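Local coordinates for protein ferredoxin--NADP reductase, apicoplast (Plasmodium falciparum, PDB 3JQQ) that uses an FAD cofactor to pass electrons from reduced [2Fe-2S] ferredoxin to NADP(+), yielding NADPH in the apicoplast, at residues F274-K287 against D304-Y316. The protein carries 1 engineered substitution. Residues are numbered along the deposited sequence; the frame is centred on the assembly and turned at random.
Sequences FNNYKCELYICGKK and DEKKKKRVHVEVY. Engineered in segment 274-287: K286 (natural residue His). With FAD (flavin-adenine dinucleotide), chain I.
Strands 280-285 and 311-315 run parallel, their axes 4.6 Å apart and 6° from alignment, joined by six backbone hydrogen bonds from L281 N to R310 O through to Y316 N to G285 O. On one face of the pair, H312 lies in an offset stack on Y282, the ring planes 9° apart and the centroids separated by 4.2 Å. The bent chain of E280 (chi2 -71°) brings OE1 into the imidazole plane, where it accepts a hydrogen bond of 2.9 Å from H312 NE2; ring rotation is thus fixed by both stack and carboxylate. The Y282 hydroxyl bonds N161 O. Where the strands begin, the guanidinium of R310 lies flat over F274 in a cation-pi stack, CZ 3.9 Å from the ring centroid, while NH1 donates a nearly straight hydrogen bond to F274 O (2.8 Å), tying the end of helix 267-276 to the turn before the last strand. Beyond the other end, the C-terminal Y316 lays one ring face on the flavin, CD1 3.4 Å from FAD C9A, and turns its edge to C284 SG. The pair closes one side of the five-stranded parallel sheet of the NADP-binding domain, with 311-315 as its edge strand, and its terminal tyrosine stacked on the isoalloxazine is a hallmark of plant-type ferredoxin-NADP reductases.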
loop_
_atom_site.group_PDB
_atom_site.type_symbol
_atom_site.label_atom_id
_atom_site.label_comp_id
_atom_site.label_asym_id
_atom_site.label_seq_id
_atom_site.Cartn_x
_atom_site.Cartn_y
_atom_site.Cartn_z
ATOM N N PHE B 274 14.846 -23.735 6.278
ATOM C CA PHE B 274 14.950 -22.886 7.460
ATOM C C PHE B 274 15.522 -23.629 8.666
ATOM O O PHE B 274 16.312 -23.068 9.425
ATOM C CB PHE B 274 13.598 -22.267 7.818
ATOM C CG PHE B 274 13.638 -21.405 9.050
ATOM C CD1 PHE B 274 14.134 -20.113 8.990
ATOM C CD2 PHE B 274 13.191 -21.890 10.267
ATOM C CE1 PHE B 274 14.177 -19.320 10.120
ATOM C CE2 PHE B 274 13.232 -21.100 11.401
ATOM C CZ PHE B 274 13.726 -19.814 11.328
ATOM N N ASN B 275 15.128 -24.888 8.839
ATOM C CA ASN B 275 15.537 -25.656 10.015
ATOM C C ASN B 275 16.846 -26.442 9.856
ATOM O O ASN B 275 17.692 -26.433 10.749
ATOM C CB ASN B 275 14.407 -26.580 10.478
ATOM C CG ASN B 275 13.323 -25.838 11.242
ATOM O OD1 ASN B 275 13.596 -24.851 11.926
ATOM N ND2 ASN B 275 12.089 -26.314 11.131
ATOM N N ASN B 276 17.001 -27.122 8.719
ATOM C CA ASN B 276 18.195 -27.947 8.489
ATOM C C ASN B 276 19.429 -27.164 8.034
ATOM O O ASN B 276 20.556 -27.642 8.170
ATOM C CB ASN B 276 17.887 -29.070 7.494
ATOM C CG ASN B 276 17.111 -30.210 8.125
ATOM O OD1 ASN B 276 17.310 -30.538 9.295
ATOM N ND2 ASN B 276 16.218 -30.823 7.348
ATOM N N TYR B 277 19.218 -25.959 7.498
ATOM C CA TYR B 277 20.326 -25.139 7.011
ATOM C C TYR B 277 20.485 -23.837 7.796
ATOM O O TYR B 277 21.250 -22.957 7.403
ATOM C CB TYR B 277 20.170 -24.847 5.516
ATOM C CG TYR B 277 20.398 -26.056 4.632
ATOM C CD1 TYR B 277 19.344 -26.896 4.278
ATOM C CD2 TYR B 277 21.666 -26.362 4.155
ATOM C CE1 TYR B 277 19.548 -28.002 3.472
ATOM C CE2 TYR B 277 21.878 -27.472 3.347
ATOM C CZ TYR B 277 20.817 -28.285 3.009
ATOM O OH TYR B 277 21.022 -29.385 2.215
ATOM N N LYS B 278 19.760 -23.724 8.905
ATOM C CA LYS B 278 19.872 -22.564 9.791
ATOM C C LYS B 278 19.750 -21.239 9.037
ATOM O O LYS B 278 20.455 -20.273 9.337
ATOM C CB LYS B 278 21.187 -22.616 10.572
ATOM C CG LYS B 278 21.261 -23.770 11.560
ATOM C CD LYS B 278 22.679 -23.990 12.064
ATOM C CE LYS B 278 22.767 -25.255 12.905
ATOM N NZ LYS B 278 24.150 -25.512 13.391
ATOM N N CYS B 279 18.842 -21.203 8.067
ATOM C CA CYS B 279 18.652 -20.035 7.207
ATOM C C CYS B 279 18.151 -18.803 7.949
ATOM O O CYS B 279 17.265 -18.894 8.799
ATOM C CB CYS B 279 17.675 -20.355 6.073
ATOM S SG CYS B 279 18.368 -21.306 4.708
ATOM N N GLU B 280 18.725 -17.651 7.615
ATOM C CA GLU B 280 18.142 -16.373 7.998
ATOM C C GLU B 280 17.003 -16.082 7.031
ATOM O O GLU B 280 17.190 -16.109 5.815
ATOM C CB GLU B 280 19.184 -15.256 7.939
ATOM C CG GLU B 280 20.199 -15.281 9.077
ATOM C CD GLU B 280 19.592 -14.873 10.408
ATOM O OE1 GLU B 280 18.714 -13.975 10.418
ATOM O OE2 GLU B 280 19.991 -15.446 11.442
ATOM N N LEU B 281 15.821 -15.817 7.574
ATOM C CA LEU B 281 14.634 -15.605 6.758
ATOM C C LEU B 281 14.290 -14.124 6.663
ATOM O O LEU B 281 14.170 -13.438 7.677
ATOM C CB LEU B 281 13.451 -16.389 7.333
ATOM C CG LEU B 281 12.099 -16.262 6.633
ATOM C CD1 LEU B 281 12.199 -16.699 5.181
ATOM C CD2 LEU B 281 11.045 -17.078 7.368
ATOM N N TYR B 282 14.137 -13.634 5.437
ATOM C CA TYR B 282 13.809 -12.232 5.208
ATOM C C TYR B 282 12.518 -12.098 4.418
ATOM O O TYR B 282 12.273 -12.851 3.478
ATOM C CB TYR B 282 14.940 -11.534 4.454
ATOM C CG TYR B 282 16.171 -11.284 5.287
ATOM C CD1 TYR B 282 17.037 -12.319 5.607
ATOM C CD2 TYR B 282 16.473 -10.010 5.749
ATOM C CE1 TYR B 282 18.164 -12.096 6.368
ATOM C CE2 TYR B 282 17.598 -9.776 6.512
ATOM C CZ TYR B 282 18.440 -10.822 6.818
ATOM O OH TYR B 282 19.564 -10.598 7.575
ATOM N N ILE B 283 11.699 -11.126 4.798
ATOM C CA ILE B 283 10.462 -10.848 4.086
ATOM C C ILE B 283 10.332 -9.350 3.836
ATOM O O ILE B 283 10.245 -8.562 4.778
ATOM C CB ILE B 283 9.239 -11.352 4.868
ATOM C CG1 ILE B 283 9.284 -12.879 4.990
ATOM C CG2 ILE B 283 7.953 -10.897 4.192
ATOM C CD1 ILE B 283 8.328 -13.443 6.028
ATOM N N CYS B 284 10.333 -8.964 2.570
ATOM C CA CYS B 284 10.227 -7.557 2.199
ATOM C C CYS B 284 9.193 -7.340 1.103
ATOM O O CYS B 284 9.300 -7.901 0.010
ATOM C CB CYS B 284 11.582 -7.009 1.748
ATOM S SG CYS B 284 11.581 -5.225 1.462
ATOM N N GLY B 285 8.179 -6.534 1.395
ATOM C CA GLY B 285 7.092 -6.352 0.454
ATOM C C GLY B 285 5.766 -6.167 1.160
ATOM O O GLY B 285 5.698 -5.578 2.239
ATOM N N LYS B 286 4.771 -6.803 0.598
ATOM C CA LYS B 286 3.403 -6.696 1.065
ATOM C C LYS B 286 3.208 -7.287 2.469
ATOM O O LYS B 286 3.718 -8.330 2.764
ATOM C CB LYS B 286 2.428 -7.368 0.069
ATOM C CG LYS B 286 2.372 -6.905 -1.364
ATOM C CD LYS B 286 2.015 -5.451 -1.530
ATOM C CE LYS B 286 1.666 -5.146 -2.949
ATOM N NZ LYS B 286 1.650 -3.758 -3.224
ATOM N N LYS B 287 2.436 -6.601 3.304
ATOM C CA LYS B 287 2.210 -7.039 4.680
ATOM C C LYS B 287 1.649 -8.461 4.803
ATOM O O LYS B 287 1.981 -9.183 5.743
ATOM C CB LYS B 287 1.292 -6.054 5.408
ATOM C CG LYS B 287 -0.079 -5.897 4.771
ATOM C CD LYS B 287 -0.941 -4.917 5.550
ATOM C CE LYS B 287 -0.297 -3.542 5.611
ATOM N NZ LYS B 287 -1.130 -2.572 6.374
ATOM N N ASP B 304 10.686 -21.513 18.784
ATOM C CA ASP B 304 10.205 -20.158 18.639
ATOM C C ASP B 304 11.078 -19.079 19.292
ATOM O O ASP B 304 11.279 -18.051 18.729
ATOM C CB ASP B 304 8.735 -20.035 19.116
ATOM C CG ASP B 304 8.355 -18.610 19.524
ATOM O OD1 ASP B 304 9.250 -17.833 19.859
ATOM O OD2 ASP B 304 7.163 -18.246 19.513
ATOM N N GLU B 305 11.542 -19.257 20.505
ATOM C CA GLU B 305 12.176 -18.118 21.127
ATOM C C GLU B 305 13.378 -17.668 20.377
ATOM O O GLU B 305 13.491 -16.519 20.104
ATOM C CB GLU B 305 12.538 -18.379 22.592
ATOM C CG GLU B 305 11.434 -18.059 23.680
ATOM C CD GLU B 305 11.701 -16.808 24.525
ATOM O OE1 GLU B 305 11.614 -15.695 23.972
ATOM O OE2 GLU B 305 11.996 -16.941 25.735
ATOM N N LYS B 306 14.235 -18.590 19.974
ATOM C CA LYS B 306 15.501 -18.268 19.314
ATOM C C LYS B 306 15.381 -18.186 17.824
ATOM O O LYS B 306 16.279 -17.752 17.147
ATOM C CB LYS B 306 16.531 -19.355 19.569
ATOM C CG LYS B 306 16.644 -20.280 18.376
ATOM C CD LYS B 306 17.480 -21.551 18.603
ATOM C CE LYS B 306 17.146 -22.601 17.553
ATOM N NZ LYS B 306 17.289 -22.050 16.179
ATOM N N LYS B 307 14.267 -18.645 17.319
ATOM C CA LYS B 307 14.037 -18.708 15.882
ATOM C C LYS B 307 13.482 -17.384 15.376
ATOM O O LYS B 307 13.439 -17.136 14.171
ATOM C CB LYS B 307 13.075 -19.850 15.544
ATOM C CG LYS B 307 13.603 -21.226 15.924
ATOM C CD LYS B 307 12.643 -22.330 15.515
ATOM C CE LYS B 307 13.201 -23.699 15.888
ATOM N NZ LYS B 307 12.271 -24.799 15.503
ATOM N N LYS B 308 13.062 -16.532 16.304
ATOM C CA LYS B 308 12.560 -15.211 15.952
ATOM C C LYS B 308 13.699 -14.214 15.745
ATOM O O LYS B 308 13.483 -13.113 15.239
ATOM C CB LYS B 308 11.569 -14.708 17.004
ATOM C CG LYS B 308 10.159 -15.248 16.804
ATOM C CD LYS B 308 9.350 -15.223 18.084
ATOM C CE LYS B 308 7.951 -15.780 17.844
ATOM N NZ LYS B 308 7.228 -16.052 19.120
ATOM N N LYS B 309 14.910 -14.607 16.133
ATOM C CA LYS B 309 16.090 -13.783 15.888
ATOM C C LYS B 309 16.483 -13.914 14.425
ATOM O O LYS B 309 17.155 -13.048 13.864
ATOM C CB LYS B 309 17.265 -14.225 16.769
ATOM C CG LYS B 309 18.056 -15.413 16.210
ATOM C CD LYS B 309 19.365 -15.649 16.964
ATOM C CE LYS B 309 20.408 -14.589 16.632
ATOM N NZ LYS B 309 21.686 -14.815 17.369
ATOM N N ARG B 310 16.046 -15.011 13.817
ATOM C CA ARG B 310 16.441 -15.362 12.460
ATOM C C ARG B 310 15.479 -14.825 11.404
ATOM O O ARG B 310 15.773 -14.864 10.211
ATOM C CB ARG B 310 16.561 -16.883 12.324
ATOM C CG ARG B 310 17.675 -17.500 13.156
ATOM C CD ARG B 310 18.051 -18.877 12.628
ATOM N NE ARG B 310 17.167 -19.928 13.129
ATOM C CZ ARG B 310 16.825 -21.007 12.433
ATOM N NH1 ARG B 310 17.276 -21.172 11.194
ATOM N NH2 ARG B 310 16.023 -21.917 12.971
ATOM N N VAL B 311 14.328 -14.329 11.847
ATOM C CA VAL B 311 13.309 -13.830 10.929
ATOM C C VAL B 311 13.316 -12.304 10.857
ATOM O O VAL B 311 13.370 -11.623 11.881
ATOM C CB VAL B 311 11.903 -14.327 11.325
ATOM C CG1 VAL B 311 10.844 -13.685 10.443
ATOM C CG2 VAL B 311 11.834 -15.843 11.233
ATOM N N HIS B 312 13.267 -11.777 9.636
ATOM C CA HIS B 312 13.280 -10.335 9.409
ATOM C C HIS B 312 12.144 -9.936 8.480
ATOM O O HIS B 312 11.922 -10.575 7.453
ATOM C CB HIS B 312 14.606 -9.901 8.787
ATOM C CG HIS B 312 15.810 -10.299 9.581
ATOM N ND1 HIS B 312 16.456 -9.433 10.437
ATOM C CD2 HIS B 312 16.494 -11.467 9.639
ATOM C CE1 HIS B 312 17.483 -10.052 10.992
ATOM N NE2 HIS B 312 17.528 -11.287 10.525
ATOM N N VAL B 313 11.433 -8.872 8.835
ATOM C CA VAL B 313 10.309 -8.417 8.029
ATOM C C VAL B 313 10.309 -6.901 7.856
ATOM O O VAL B 313 10.466 -6.155 8.821
ATOM C CB VAL B 313 8.961 -8.865 8.635
ATOM C CG1 VAL B 313 8.767 -8.247 10.008
ATOM C CG2 VAL B 313 7.808 -8.494 7.710
ATOM N N GLU B 314 10.140 -6.457 6.614
ATOM C CA GLU B 314 9.980 -5.041 6.315
ATOM C C GLU B 314 8.864 -4.900 5.284
ATOM O O GLU B 314 9.051 -5.210 4.106
ATOM C CB GLU B 314 11.285 -4.448 5.779
ATOM C CG GLU B 314 11.487 -2.972 6.113
ATOM C CD GLU B 314 12.644 -2.352 5.351
ATOM O OE1 GLU B 314 12.752 -2.601 4.137
ATOM O OE2 GLU B 314 13.441 -1.613 5.967
ATOM N N VAL B 315 7.698 -4.445 5.731
ATOM C CA VAL B 315 6.524 -4.410 4.865
ATOM C C VAL B 315 6.102 -2.994 4.484
ATOM O O VAL B 315 6.126 -2.081 5.310
ATOM C CB VAL B 315 5.329 -5.156 5.503
ATOM C CG1 VAL B 315 5.640 -6.642 5.640
ATOM C CG2 VAL B 315 4.975 -4.551 6.855
ATOM N N TYR B 316 5.721 -2.821 3.221
ATOM C CA TYR B 316 5.208 -1.546 2.739
ATOM C C TYR B 316 4.390 -1.732 1.465
ATOM O O TYR B 316 3.685 -0.824 1.023
ATOM C CB TYR B 316 6.352 -0.559 2.494
ATOM C CG TYR B 316 7.304 -0.981 1.400
ATOM C CD1 TYR B 316 7.088 -0.608 0.079
ATOM C CD2 TYR B 316 8.420 -1.752 1.687
ATOM C CE1 TYR B 316 7.959 -0.992 -0.921
ATOM C CE2 TYR B 316 9.294 -2.139 0.696
ATOM C CZ TYR B 316 9.059 -1.759 -0.605
ATOM O OH TYR B 316 9.932 -2.147 -1.591
ATOM O OXT TYR B 316 4.419 -2.798 0.847
HETATM P PA FAD I . 1.889 9.430 -2.348
HETATM O O1A FAD I . 2.448 9.447 -0.945
HETATM O O2A FAD I . 1.722 10.833 -2.880
HETATM O O5B FAD I . 0.500 8.609 -2.386
HETATM C C5B FAD I . 0.468 7.234 -2.067
HETATM C C4B FAD I . -0.404 6.470 -3.060
HETATM O O4B FAD I . -1.694 7.051 -3.146
HETATM C C3B FAD I . 0.188 6.506 -4.457
HETATM O O3B FAD I . -0.061 5.267 -5.076
HETATM C C2B FAD I . -0.606 7.587 -5.162
HETATM O O2B FAD I . -0.760 7.292 -6.531
HETATM C C1B FAD I . -1.942 7.574 -4.440
HETATM N N9A FAD I . -2.529 8.921 -4.323
HETATM C C8A FAD I . -1.935 10.043 -3.806
HETATM N N7A FAD I . -2.820 11.067 -3.873
HETATM C C5A FAD I . -3.968 10.611 -4.420
HETATM C C6A FAD I . -5.178 11.230 -4.713
HETATM N N6A FAD I . -5.324 12.540 -4.529
HETATM N N1A FAD I . -6.192 10.490 -5.284
HETATM C C2A FAD I . -6.001 9.152 -5.558
HETATM N N3A FAD I . -4.796 8.548 -5.266
HETATM C C4A FAD I . -3.797 9.266 -4.705
HETATM N N1 FAD I . 8.923 2.440 -2.827
HETATM C C2 FAD I . 9.662 2.202 -3.964
HETATM O O2 FAD I . 9.203 2.533 -5.058
HETATM N N3 FAD I . 10.902 1.600 -3.874
HETATM C C4 FAD I . 11.406 1.229 -2.646
HETATM O O4 FAD I . 12.509 0.691 -2.568
HETATM C C4X FAD I . 10.662 1.466 -1.498
HETATM N N5 FAD I . 11.163 1.098 -0.267
HETATM C C5X FAD I . 10.413 1.339 0.864
HETATM C C6 FAD I . 10.920 0.966 2.104
HETATM C C7 FAD I . 10.181 1.202 3.253
HETATM C C7M FAD I . 10.732 0.798 4.592
HETATM C C8 FAD I . 8.931 1.815 3.154
HETATM C C8M FAD I . 8.110 2.079 4.386
HETATM C C9 FAD I . 8.428 2.185 1.914
HETATM C C9A FAD I . 9.161 1.950 0.763
HETATM N N10 FAD I . 8.655 2.331 -0.470
HETATM C C10 FAD I . 9.413 2.075 -1.595
HETATM C "C1'" FAD I . 7.387 3.154 -0.591
HETATM C "C2'" FAD I . 7.683 4.629 -0.893
HETATM O "O2'" FAD I . 8.301 5.211 0.229
HETATM C "C3'" FAD I . 6.462 5.508 -1.208
HETATM O "O3'" FAD I . 5.393 5.214 -0.337
HETATM C "C4'" FAD I . 5.991 5.421 -2.659
HETATM O "O4'" FAD I . 7.000 5.938 -3.497
HETATM C "C5'" FAD I . 4.729 6.253 -2.863
HETATM O "O5'" FAD I . 5.052 7.589 -2.554
HETATM P P FAD I . 4.425 8.824 -3.375
HETATM O O1P FAD I . 4.761 10.117 -2.669
HETATM O O2P FAD I . 4.905 8.846 -4.808
HETATM O O3P FAD I . 2.839 8.562 -3.316
HETATM O O HOH W 1 1.959 -4.372 2.330
#